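PDB 1M22: peptide amidase from Stenotrophomonas maltophilia, which probably hydrolyses amide bonds, as an amidase signature enzyme whose fold has a mixed eleven-stranded beta sheet covered by helices on top and bottom. Local coordinates for residues N88-P93 against F106-A111; A92-S97 against A122-K127; S100-G105 against A343-L348. One frame throughout, in Å; residues are numbered along the deposited sequence.

Contact 1 (N88-P93 against F106-A111)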
ATOM      1  N   ASN A  88       6.960  -6.478  -5.945  1.00  6.20           N
ATOM      2  CA  ASN A  88       6.828  -6.029  -7.326  1.00  6.13           C
ATOM      3  C   ASN A  88       7.733  -4.797  -7.485  1.00  5.91           C
ATOM      4  O   ASN A  88       7.798  -4.191  -8.554  1.00  7.51           O
ATOM      5  CB  ASN A  88       5.370  -5.714  -7.721  1.00  6.46           C
ATOM      6  CG  ASN A  88       4.705  -4.682  -6.832  1.00  6.07           C
ATOM      7  OD1 ASN A  88       5.237  -4.282  -5.801  1.00  8.24           O
ATOM      8  ND2 ASN A  88       3.512  -4.256  -7.234  1.00  8.57           N
ATOM      9  N   ILE A  89       8.458  -4.464  -6.415  1.00  5.72           N
ATOM     10  CA  ILE A  89       9.379  -3.322  -6.397  1.00  5.40           C
ATOM     11  C   ILE A  89      10.824  -3.825  -6.504  1.00  6.29           C
ATOM     12  O   ILE A  89      11.284  -4.593  -5.658  1.00  7.85           O
ATOM     13  CB  ILE A  89       9.228  -2.515  -5.080  1.00  5.60           C
ATOM     14  CG1 ILE A  89       7.783  -2.030  -4.924  1.00  6.48           C
ATOM     15  CG2 ILE A  89      10.209  -1.342  -5.067  1.00  7.51           C
ATOM     16  CD1 ILE A  89       7.472  -1.407  -3.567  1.00  8.35           C
ATOM     17  N   ASN A  90      11.540  -3.390  -7.539  1.00  6.91           N
ATOM     18  CA  ASN A  90      12.927  -3.812  -7.749  1.00  7.01           C
ATOM     19  C   ASN A  90      13.835  -3.426  -6.585  1.00  7.07           C
ATOM     20  O   ASN A  90      13.826  -2.280  -6.135  1.00  8.31           O
ATOM     21  CB  ASN A  90      13.499  -3.185  -9.027  1.00  7.04           C
ATOM     22  CG  ASN A  90      12.797  -3.650 -10.289  1.00  7.66           C
ATOM     23  OD1 ASN A  90      11.908  -4.496 -10.254  1.00  8.70           O
ATOM     24  ND2 ASN A  90      13.209  -3.092 -11.425  1.00  8.96           N
ATOM     25  N   ALA A  91      14.637  -4.380  -6.117  1.00  8.20           N
ATOM     26  CA  ALA A  91      15.563  -4.123  -5.019  1.00  9.64           C
ATOM     27  C   ALA A  91      16.669  -5.171  -4.973  1.00  9.76           C
ATOM     28  O   ALA A  91      16.434  -6.317  -4.596  1.00 11.00           O
ATOM     29  CB  ALA A  91      14.814  -4.097  -3.686  1.00 10.76           C
ATOM     30  N   ALA A  92      17.873  -4.774  -5.365  1.00 11.40           N
ATOM     31  CA  ALA A  92      19.007  -5.687  -5.343  1.00 11.49           C
ATOM     32  C   ALA A  92      19.368  -5.962  -3.885  1.00 12.58           C
ATOM     33  O   ALA A  92      19.140  -5.122  -3.015  1.00 12.84           O
ATOM     34  CB  ALA A  92      20.189  -5.063  -6.072  1.00 13.18           C
ATOM     35  N   PRO A  93      19.948  -7.138  -3.597  1.00 12.43           N
ATOM     36  CA  PRO A  93      20.294  -8.224  -4.520  1.00 12.87           C
ATOM     37  C   PRO A  93      19.225  -9.314  -4.581  1.00 13.09           C
ATOM     38  O   PRO A  93      19.482 -10.426  -5.042  1.00 15.68           O
ATOM     39  CB  PRO A  93      21.592  -8.746  -3.932  1.00 13.92           C
ATOM     40  CG  PRO A  93      21.282  -8.708  -2.467  1.00 14.53           C
ATOM     41  CD  PRO A  93      20.574  -7.366  -2.281  1.00 13.58           C
ATOM     42  N   PHE A 106      15.073 -13.562 -11.344  1.00 14.41           N
ATOM     43  CA  PHE A 106      15.209 -12.230 -11.921  1.00 11.69           C
ATOM     44  C   PHE A 106      15.537 -11.239 -10.800  1.00 10.72           C
ATOM     45  O   PHE A 106      14.710 -10.990  -9.921  1.00 11.90           O
ATOM     46  CB  PHE A 106      13.894 -11.878 -12.621  1.00 11.07           C
ATOM     47  CG  PHE A 106      13.814 -10.469 -13.123  1.00 11.53           C
ATOM     48  CD1 PHE A 106      14.750  -9.972 -14.023  1.00 13.35           C
ATOM     49  CD2 PHE A 106      12.769  -9.647 -12.721  1.00 11.59           C
ATOM     50  CE1 PHE A 106      14.639  -8.672 -14.517  1.00 12.17           C
ATOM     51  CE2 PHE A 106      12.650  -8.354 -13.204  1.00 12.22           C
ATOM     52  CZ  PHE A 106      13.585  -7.865 -14.105  1.00 12.28           C
ATOM     53  N   ARG A 107      16.744 -10.678 -10.836  1.00 11.42           N
ATOM     54  CA  ARG A 107      17.194  -9.754  -9.793  1.00 12.22           C
ATOM     55  C   ARG A 107      17.654  -8.394 -10.315  1.00 12.03           C
ATOM     56  O   ARG A 107      18.852  -8.108 -10.370  1.00 14.89           O
ATOM     57  CB  ARG A 107      18.332 -10.409  -9.001  1.00 13.82           C
ATOM     58  CG  ARG A 107      18.007 -11.813  -8.513  1.00 13.13           C
ATOM     59  CD  ARG A 107      19.154 -12.408  -7.711  1.00 17.56           C
ATOM     60  NE  ARG A 107      18.858 -13.764  -7.260  1.00 22.01           N
ATOM     61  CZ  ARG A 107      18.853 -14.835  -8.048  1.00 25.68           C
ATOM     62  NH1 ARG A 107      19.132 -14.715  -9.339  1.00 26.74           N
ATOM     63  NH2 ARG A 107      18.570 -16.029  -7.546  1.00 29.54           N
ATOM     64  N   PRO A 108      16.702  -7.531 -10.699  1.00 10.05           N
ATOM     65  CA  PRO A 108      17.010  -6.194 -11.220  1.00 10.68           C
ATOM     66  C   PRO A 108      17.541  -5.206 -10.178  1.00 11.15           C
ATOM     67  O   PRO A 108      17.397  -5.412  -8.974  1.00 12.74           O
ATOM     68  CB  PRO A 108      15.678  -5.744 -11.809  1.00 10.53           C
ATOM     69  CG  PRO A 108      14.678  -6.401 -10.904  1.00 10.05           C
ATOM     70  CD  PRO A 108      15.252  -7.789 -10.733  1.00 10.97           C
ATOM     71  N   ASP A 109      18.149  -4.128 -10.663  1.00 12.52           N
ATOM     72  CA  ASP A 109      18.701  -3.090  -9.798  1.00 13.20           C
ATOM     73  C   ASP A 109      17.593  -2.311  -9.097  1.00 12.49           C
ATOM     74  O   ASP A 109      16.441  -2.327  -9.533  1.00 12.17           O
ATOM     75  CB  ASP A 109      19.564  -2.126 -10.617  1.00 16.93           C
ATOM     76  CG  ASP A 109      20.678  -2.831 -11.363  1.00 25.65           C
ATOM     77  OD1 ASP A 109      21.451  -3.568 -10.718  1.00 27.49           O
ATOM     78  OD2 ASP A 109      20.780  -2.644 -12.595  1.00 29.20           O
ATOM     79  N   ASP A 110      17.963  -1.617  -8.024  1.00 11.18           N
ATOM     80  CA  ASP A 110      17.033  -0.828  -7.213  1.00  9.53           C
ATOM     81  C   ASP A 110      16.099   0.128  -7.947  1.00  8.46           C
ATOM     82  O   ASP A 110      16.523   0.875  -8.828  1.00 10.43           O
ATOM     83  CB  ASP A 110      17.802   0.017  -6.192  1.00 10.45           C
ATOM     84  CG  ASP A 110      18.444  -0.808  -5.097  1.00 13.19           C
ATOM     85  OD1 ASP A 110      18.312  -2.046  -5.117  1.00 14.88           O
ATOM     86  OD2 ASP A 110      19.085  -0.205  -4.210  1.00 13.56           O
ATOM     87  N   ALA A 111      14.831   0.113  -7.547  1.00  7.22           N
ATOM     88  CA  ALA A 111      13.833   1.023  -8.095  1.00  7.00           C
ATOM     89  C   ALA A 111      14.189   2.405  -7.542  1.00  7.25           C
ATOM     90  O   ALA A 111      14.874   2.515  -6.522  1.00  7.90           O
ATOM     91  CB  ALA A 111      12.446   0.622  -7.621  1.00  8.69           C
TER
HETATM   92  O   HOH W   1      14.927  -0.803 -11.187  1.00 18.70           O
HETATM   93  O   HOH W   2      15.496  -6.994  -7.564  1.00 12.48           O
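The long loop between strand 82-86 and helix 112-119, in the amidase signature fold, closes on itself where Asn90 to Ala92 meet Pro108 to Ala111, just before the helix starts. Two direct hydrogen bonds join the ends. Ala111 N, at the N-cap position of helix 112-119, donates to Asn90 O at 3.0 Å; it comes from above the carbonyl plane, about 50° out of it. Ala92 N donates a hydrogen bond to Asp110 OD1 at 2.8 Å, meeting the oxygen nearly along the C-O bond. The Asp110 carboxylate reaches back to it because CG stands beside the backbone N (chi1 -70°), although CB sets off away from 88-93. Its other oxygen, OD2, forms a salt bridge with Arg118, so one carboxylate ties loop and helix together.

Two waters fill in the seam. One accepts from Asn90 ND2 and donates to Asp109 O; another accepts from Ala91 N and lies 2.8 Å from Pro108 O, to which it can donate. The side chains of Asn90 and Pro108 cross at about a right angle, Asn90 CG lying 3.4 Å from Pro108 CG, and Asn90 OD1 is hydrogen-bonded to Tyr337 OH, outside the two segments. Pro108 in turn sets CD over the centre of the Phe106 ring, 3.5 Å above its plane. At the outer end, past the cis peptide bond before Pro93, Arg107 CD lies 3.3 Å from Pro93 O. Inside, Ile89 CG2 touches Ala111 CB at 3.9 Å.

Ile89 also packs on Ile182 and Thr184 of strand 180-185, close to the active-site Lys86, whereas Phe106 and Pro108 lean on Tyr337 of helix 319-340.

Contact 2 (A92-S97 against A122-K127)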
ATOM      1  N   ALA A  92      17.873  -4.774  -5.365  1.00 11.40           N
ATOM      2  CA  ALA A  92      19.007  -5.687  -5.343  1.00 11.49           C
ATOM      3  C   ALA A  92      19.368  -5.962  -3.885  1.00 12.58           C
ATOM      4  O   ALA A  92      19.140  -5.122  -3.015  1.00 12.84           O
ATOM      5  CB  ALA A  92      20.189  -5.063  -6.072  1.00 13.18           C
ATOM      6  N   PRO A  93      19.948  -7.138  -3.597  1.00 12.43           N
ATOM      7  CA  PRO A  93      20.294  -8.224  -4.520  1.00 12.87           C
ATOM      8  C   PRO A  93      19.225  -9.314  -4.581  1.00 13.09           C
ATOM      9  O   PRO A  93      19.482 -10.426  -5.042  1.00 15.68           O
ATOM     10  CB  PRO A  93      21.592  -8.746  -3.932  1.00 13.92           C
ATOM     11  CG  PRO A  93      21.282  -8.708  -2.467  1.00 14.53           C
ATOM     12  CD  PRO A  93      20.574  -7.366  -2.281  1.00 13.58           C
ATOM     13  N   MET A  94      18.028  -8.993  -4.109  1.00 12.83           N
ATOM     14  CA  MET A  94      16.928  -9.948  -4.099  1.00 13.65           C
ATOM     15  C   MET A  94      16.248 -10.020  -5.457  1.00 12.44           C
ATOM     16  O   MET A  94      16.474  -9.183  -6.329  1.00 11.86           O
ATOM     17  CB  MET A  94      15.897  -9.533  -3.052  1.00 15.55           C
ATOM     18  CG  MET A  94      16.471  -9.371  -1.658  1.00 18.02           C
ATOM     19  SD  MET A  94      15.540  -8.188  -0.671  1.00 21.36           S
ATOM     20  CE  MET A  94      16.393  -6.671  -1.103  1.00 19.30           C
ATOM     21  N   ALA A  95      15.417 -11.036  -5.637  1.00 12.24           N
ATOM     22  CA  ALA A  95      14.684 -11.166  -6.880  1.00 11.46           C
ATOM     23  C   ALA A  95      13.452 -10.283  -6.744  1.00 11.73           C
ATOM     24  O   ALA A  95      13.098  -9.867  -5.640  1.00 12.44           O
ATOM     25  CB  ALA A  95      14.264 -12.615  -7.099  1.00 12.62           C
ATOM     26  N   THR A  96      12.830  -9.969  -7.872  1.00  9.90           N
ATOM     27  CA  THR A  96      11.598  -9.188  -7.889  1.00 10.12           C
ATOM     28  C   THR A  96      10.721 -10.056  -8.780  1.00 10.55           C
ATOM     29  O   THR A  96      10.808 -10.001 -10.004  1.00 12.11           O
ATOM     30  CB  THR A  96      11.810  -7.791  -8.500  1.00  9.62           C
ATOM     31  OG1 THR A  96      12.711  -7.045  -7.670  1.00 12.39           O
ATOM     32  CG2 THR A  96      10.485  -7.042  -8.577  1.00 12.26           C
ATOM     33  N   SER A  97       9.879 -10.864  -8.146  1.00  9.60           N
ATOM     34  CA  SER A  97       9.056 -11.828  -8.866  1.00  9.99           C
ATOM     35  C   SER A  97       7.579 -11.555  -9.062  1.00  8.69           C
ATOM     36  O   SER A  97       6.933 -12.252  -9.850  1.00  9.36           O
ATOM     37  CB  SER A  97       9.171 -13.187  -8.176  1.00 10.36           C
ATOM     38  OG  SER A  97       8.503 -13.172  -6.919  1.00 11.10           O
ATOM     39  N   ALA A 122      17.673   3.794   5.362  1.00  7.53           N
ATOM     40  CA  ALA A 122      16.823   2.668   5.721  1.00  8.53           C
ATOM     41  C   ALA A 122      17.513   1.349   5.392  1.00  7.62           C
ATOM     42  O   ALA A 122      18.331   1.270   4.475  1.00  9.72           O
ATOM     43  CB  ALA A 122      15.482   2.756   4.990  1.00  8.30           C
ATOM     44  N   VAL A 123      17.181   0.322   6.163  1.00  7.24           N
ATOM     45  CA  VAL A 123      17.736  -1.012   5.981  1.00  7.70           C
ATOM     46  C   VAL A 123      16.650  -1.884   5.356  1.00  7.45           C
ATOM     47  O   VAL A 123      15.548  -1.982   5.892  1.00  8.34           O
ATOM     48  CB  VAL A 123      18.149  -1.623   7.338  1.00  7.99           C
ATOM     49  CG1 VAL A 123      18.540  -3.089   7.165  1.00 10.63           C
ATOM     50  CG2 VAL A 123      19.306  -0.829   7.931  1.00  9.97           C
ATOM     51  N   VAL A 124      16.948  -2.504   4.221  1.00  7.92           N
ATOM     52  CA  VAL A 124      15.968  -3.364   3.571  1.00  8.78           C
ATOM     53  C   VAL A 124      16.061  -4.773   4.150  1.00  9.21           C
ATOM     54  O   VAL A 124      17.063  -5.459   3.972  1.00  9.33           O
ATOM     55  CB  VAL A 124      16.197  -3.418   2.044  1.00  9.48           C
ATOM     56  CG1 VAL A 124      15.171  -4.335   1.390  1.00  9.82           C
ATOM     57  CG2 VAL A 124      16.100  -2.015   1.461  1.00 11.24           C
ATOM     58  N   LEU A 125      15.022  -5.194   4.864  1.00  8.25           N
ATOM     59  CA  LEU A 125      14.995  -6.525   5.467  1.00  8.63           C
ATOM     60  C   LEU A 125      14.695  -7.610   4.443  1.00  9.07           C
ATOM     61  O   LEU A 125      15.172  -8.740   4.566  1.00  9.03           O
ATOM     62  CB  LEU A 125      13.933  -6.601   6.565  1.00 10.69           C
ATOM     63  CG  LEU A 125      14.167  -5.897   7.900  1.00 11.11           C
ATOM     64  CD1 LEU A 125      12.890  -5.969   8.727  1.00 14.09           C
ATOM     65  CD2 LEU A 125      15.322  -6.552   8.645  1.00 13.90           C
ATOM     66  N   GLY A 126      13.893  -7.266   3.441  1.00  7.31           N
ATOM     67  CA  GLY A 126      13.524  -8.231   2.426  1.00  8.20           C
ATOM     68  C   GLY A 126      12.299  -7.794   1.649  1.00  7.85           C
ATOM     69  O   GLY A 126      11.918  -6.621   1.685  1.00  7.59           O
ATOM     70  N   LYS A 127      11.678  -8.750   0.963  1.00  7.20           N
ATOM     71  CA  LYS A 127      10.501  -8.503   0.139  1.00  6.89           C
ATOM     72  C   LYS A 127       9.277  -9.212   0.704  1.00  7.19           C
ATOM     73  O   LYS A 127       9.392 -10.287   1.294  1.00  8.16           O
ATOM     74  CB  LYS A 127      10.750  -9.005  -1.288  1.00  8.30           C
ATOM     75  CG  LYS A 127      12.091  -8.591  -1.890  1.00  9.87           C
ATOM     76  CD  LYS A 127      12.219  -7.080  -2.040  1.00 12.57           C
ATOM     77  CE  LYS A 127      11.271  -6.534  -3.097  1.00 14.81           C
ATOM     78  NZ  LYS A 127      11.568  -7.058  -4.465  1.00 12.75           N
TER
HETATM   79  O   HOH W   3      14.073  -7.628  -4.561  1.00 23.51           O
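Met94 and Lys127 carry this buried contact between the loop 92-97 and strand 123-128, which come together through side chains, their nearest CA atoms, those of Met94 and Gly126, being 7.6 Å apart. The tight part is apolar. Met94 points its side chain toward the strand: SD lies 3.7 Å from Gly126 CA and as far from Lys127 CG, and the bend at chi3 (-89°) swings CE onto Val124 CG1 at 3.6 Å. Gly126 takes backbone angles (phi 162°, psi -163°) at which a side chain would crowd the Leu125 carbonyl oxygen.

The polar end is looser and partly mediated by water. Lys127 is bent at chi2, chi3 and chi4, each turned to the same sense, which curls its aliphatic chain past the Met94 sulfur and brings NZ up to the loop. There the direct bond from NZ to Ala95 O is long and weak, at 3.4 Å. A water does the work more closely, accepting from Lys127 NZ at 2.6 Å and lying 2.7 Å from Ala95 O, a likely acceptor. Stronger partners of NZ lie outside the two segments: it donates to Ile89 O and forms a salt bridge with Asp87. This buried ammonium is thus gripped by a carboxylate, a carbonyl and a water, which probably keeps it charged, and it pins the loop to the strand.

Strand 123-128 runs between 51-54 and 82-86 in the main sheet. Met94 touches Glu53 and Lys127 touches Ile52 of the former, Val124 packs on Leu85 of the latter, and Leu125 turns from the loop to helix 27-43.

Contact 3 (S100-G105 against A343-L348)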
ATOM      1  N   SER A 100       5.470 -14.572  -8.932  1.00  8.27           N
ATOM      2  CA  SER A 100       5.490 -15.597  -9.974  1.00  9.57           C
ATOM      3  C   SER A 100       6.766 -16.430 -10.037  1.00 10.86           C
ATOM      4  O   SER A 100       7.863 -15.935  -9.791  1.00 11.68           O
ATOM      5  CB  SER A 100       5.256 -14.938 -11.336  1.00 10.45           C
ATOM      6  OG  SER A 100       5.390 -15.874 -12.394  1.00 11.31           O
ATOM      7  N   LEU A 101       6.612 -17.706 -10.379  1.00 10.06           N
ATOM      8  CA  LEU A 101       7.763 -18.589 -10.503  1.00 11.96           C
ATOM      9  C   LEU A 101       8.579 -18.217 -11.744  1.00 13.51           C
ATOM     10  O   LEU A 101       9.754 -18.565 -11.852  1.00 16.87           O
ATOM     11  CB  LEU A 101       7.304 -20.046 -10.595  1.00 12.64           C
ATOM     12  CG  LEU A 101       6.706 -20.624  -9.311  1.00 13.98           C
ATOM     13  CD1 LEU A 101       6.176 -22.025  -9.574  1.00 15.10           C
ATOM     14  CD2 LEU A 101       7.765 -20.651  -8.220  1.00 14.31           C
ATOM     15  N   ALA A 102       7.955 -17.496 -12.671  1.00 12.27           N
ATOM     16  CA  ALA A 102       8.628 -17.086 -13.900  1.00 14.17           C
ATOM     17  C   ALA A 102       9.782 -16.113 -13.655  1.00 14.69           C
ATOM     18  O   ALA A 102      10.726 -16.048 -14.446  1.00 17.98           O
ATOM     19  CB  ALA A 102       7.619 -16.463 -14.858  1.00 15.49           C
ATOM     20  N   LEU A 103       9.716 -15.362 -12.558  1.00 14.13           N
ATOM     21  CA  LEU A 103      10.761 -14.389 -12.246  1.00 13.87           C
ATOM     22  C   LEU A 103      11.530 -14.693 -10.960  1.00 15.24           C
ATOM     23  O   LEU A 103      12.123 -13.795 -10.360  1.00 14.78           O
ATOM     24  CB  LEU A 103      10.152 -12.987 -12.146  1.00 13.92           C
ATOM     25  CG  LEU A 103       9.437 -12.443 -13.384  1.00 13.32           C
ATOM     26  CD1 LEU A 103       8.820 -11.097 -13.052  1.00 13.19           C
ATOM     27  CD2 LEU A 103      10.416 -12.315 -14.539  1.00 13.90           C
ATOM     28  N   GLN A 104      11.533 -15.955 -10.544  1.00 15.49           N
ATOM     29  CA  GLN A 104      12.226 -16.352  -9.322  1.00 17.40           C
ATOM     30  C   GLN A 104      13.733 -16.092  -9.347  1.00 16.95           C
ATOM     31  O   GLN A 104      14.359 -15.970  -8.295  1.00 19.38           O
ATOM     32  CB  GLN A 104      11.973 -17.833  -9.029  1.00 20.34           C
ATOM     33  CG  GLN A 104      12.432 -18.770 -10.133  1.00 25.31           C
ATOM     34  CD  GLN A 104      12.280 -20.228  -9.755  1.00 29.12           C
ATOM     35  OE1 GLN A 104      11.187 -20.686  -9.422  1.00 31.39           O
ATOM     36  NE2 GLN A 104      13.381 -20.970  -9.808  1.00 31.19           N
ATOM     37  N   GLY A 105      14.312 -16.012 -10.541  1.00 17.03           N
ATOM     38  CA  GLY A 105      15.742 -15.771 -10.652  1.00 16.25           C
ATOM     39  C   GLY A 105      16.077 -14.428 -11.276  1.00 16.48           C
ATOM     40  O   GLY A 105      17.212 -14.176 -11.683  1.00 18.33           O
ATOM     41  N   ALA A 343      14.222  -8.688 -18.473  1.00 13.22           N
ATOM     42  CA  ALA A 343      13.717  -9.844 -17.746  1.00 13.47           C
ATOM     43  C   ALA A 343      13.806 -11.096 -18.617  1.00 13.65           C
ATOM     44  O   ALA A 343      13.966 -11.004 -19.838  1.00 14.65           O
ATOM     45  CB  ALA A 343      12.269  -9.596 -17.324  1.00 12.45           C
ATOM     46  N   PRO A 344      13.716 -12.287 -17.998  1.00 13.48           N
ATOM     47  CA  PRO A 344      13.786 -13.547 -18.749  1.00 14.73           C
ATOM     48  C   PRO A 344      12.554 -13.731 -19.637  1.00 17.55           C
ATOM     49  O   PRO A 344      12.550 -14.552 -20.556  1.00 21.01           O
ATOM     50  CB  PRO A 344      13.898 -14.599 -17.647  1.00 14.78           C
ATOM     51  CG  PRO A 344      13.156 -13.975 -16.505  1.00 14.88           C
ATOM     52  CD  PRO A 344      13.629 -12.542 -16.549  1.00 14.33           C
ATOM     53  N   LEU A 345      11.510 -12.962 -19.342  1.00 16.86           N
ATOM     54  CA  LEU A 345      10.268 -12.975 -20.112  1.00 17.20           C
ATOM     55  C   LEU A 345      10.326 -11.711 -20.957  1.00 17.88           C
ATOM     56  O   LEU A 345      10.712 -10.653 -20.458  1.00 18.77           O
ATOM     57  CB  LEU A 345       9.050 -12.905 -19.186  1.00 17.45           C
ATOM     58  CG  LEU A 345       8.834 -14.045 -18.189  1.00 18.83           C
ATOM     59  CD1 LEU A 345       7.680 -13.696 -17.257  1.00 20.12           C
ATOM     60  CD2 LEU A 345       8.551 -15.337 -18.941  1.00 20.00           C
ATOM     61  N   ARG A 346       9.942 -11.809 -22.225  1.00 17.82           N
ATOM     62  CA  ARG A 346       9.989 -10.657 -23.118  1.00 21.09           C
ATOM     63  C   ARG A 346       8.613 -10.131 -23.506  1.00 20.50           C
ATOM     64  O   ARG A 346       8.488  -9.012 -24.002  1.00 24.20           O
ATOM     65  CB  ARG A 346      10.769 -11.021 -24.384  1.00 24.93           C
ATOM     66  CG  ARG A 346      12.195 -11.486 -24.121  1.00 30.17           C
ATOM     67  CD  ARG A 346      12.807 -12.149 -25.348  1.00 33.81           C
ATOM     68  NE  ARG A 346      12.888 -11.251 -26.496  1.00 36.46           N
ATOM     69  CZ  ARG A 346      13.621 -10.141 -26.531  1.00 37.97           C
ATOM     70  NH1 ARG A 346      14.342  -9.783 -25.477  1.00 39.12           N
ATOM     71  NH2 ARG A 346      13.635  -9.389 -27.624  1.00 38.60           N
ATOM     72  N   SER A 347       7.579 -10.931 -23.278  1.00 16.19           N
ATOM     73  CA  SER A 347       6.232 -10.517 -23.638  1.00 15.50           C
ATOM     74  C   SER A 347       5.189 -11.126 -22.722  1.00 13.94           C
ATOM     75  O   SER A 347       5.472 -12.048 -21.957  1.00 14.23           O
ATOM     76  CB  SER A 347       5.923 -10.939 -25.072  1.00 14.40           C
ATOM     77  OG  SER A 347       5.862 -12.351 -25.165  1.00 15.33           O
ATOM     78  N   LEU A 348       3.975 -10.598 -22.811  1.00 12.86           N
ATOM     79  CA  LEU A 348       2.875 -11.108 -22.018  1.00 13.77           C
ATOM     80  C   LEU A 348       2.573 -12.519 -22.522  1.00 13.21           C
ATOM     81  O   LEU A 348       2.200 -13.398 -21.749  1.00 12.91           O
ATOM     82  CB  LEU A 348       1.658 -10.194 -22.164  1.00 14.23           C
ATOM     83  CG  LEU A 348       0.388 -10.554 -21.394  1.00 14.51           C
ATOM     84  CD1 LEU A 348       0.716 -10.935 -19.958  1.00 13.33           C
ATOM     85  CD2 LEU A 348      -0.559  -9.364 -21.434  1.00 11.99           C
TER
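The backbones at Ala102-Leu345 and Leu103-Pro344 stay 7.6 and 7.2 Å apart between CA atoms, no hydrogen bond crosses between them, and the contact is made mainly by apolar side chains. Leu345 points its CB toward the turn 100-105. With CG beside the backbone N (chi1 -62°), it brings the CD1 methyl to 3.7 Å from Ala102 CB. That same methyl meets Leu103 CD2 at 4.1 Å.

Leu103 works with one branch. Its CD2 lies 3.8 Å from both CG and CD of Pro344, while the leucine chain and the ring cross at about a right angle. Pro344 CG also comes up to the carbonyl oxygen of Ala102, and Ala343 CB makes a more distant contact with Leu103 CD2, at 4.3 Å.

The turn that presents Ala102 and Leu103, in the loop following strand 82-86, begins with an ST turn: Ser100 OG accepts from Ala102 N at 3.0 Å, with an N-H...O angle of 155°. On the other side, segment 343-348, far along the chain, links helix 319-340 to helix 348-357, and Ser347 takes the N-cap of the second helix, its OG accepting from Asp350 N.

Phe338 of helix 319-340 packs on Ala343 and Leu345, and Leu351 of helix 348-357 also lies against Leu345. Phe354 of the same helix touches Ala102, while Trp133 of helix 132-135 and Ile215 back Leu103.

In the fold
All three contacts use the loop between strand 82-86 and helix 112-119. Contacts 1 and 2 share Ala92 and Pro93, with centres about 7 Å apart, and probable hydrogen bonds join them: Ile89 O to Lys127 NZ at 2.8 Å and Phe106 O to Thr96 N at 3.0 Å. Contact 3 is farther out, its centre about 13 Å from that of contact 1 and 17 Å from that of contact 2. Phe106 reaches it through CE1, 3.6 Å from Ala343 CA. Contacts 1 and 2 both come near the active-site Lys86: the nearest side-chain atoms of Ile89 and Lys127 lie about 4 and 6 Å from its side chain, whereas contact 3 is remote.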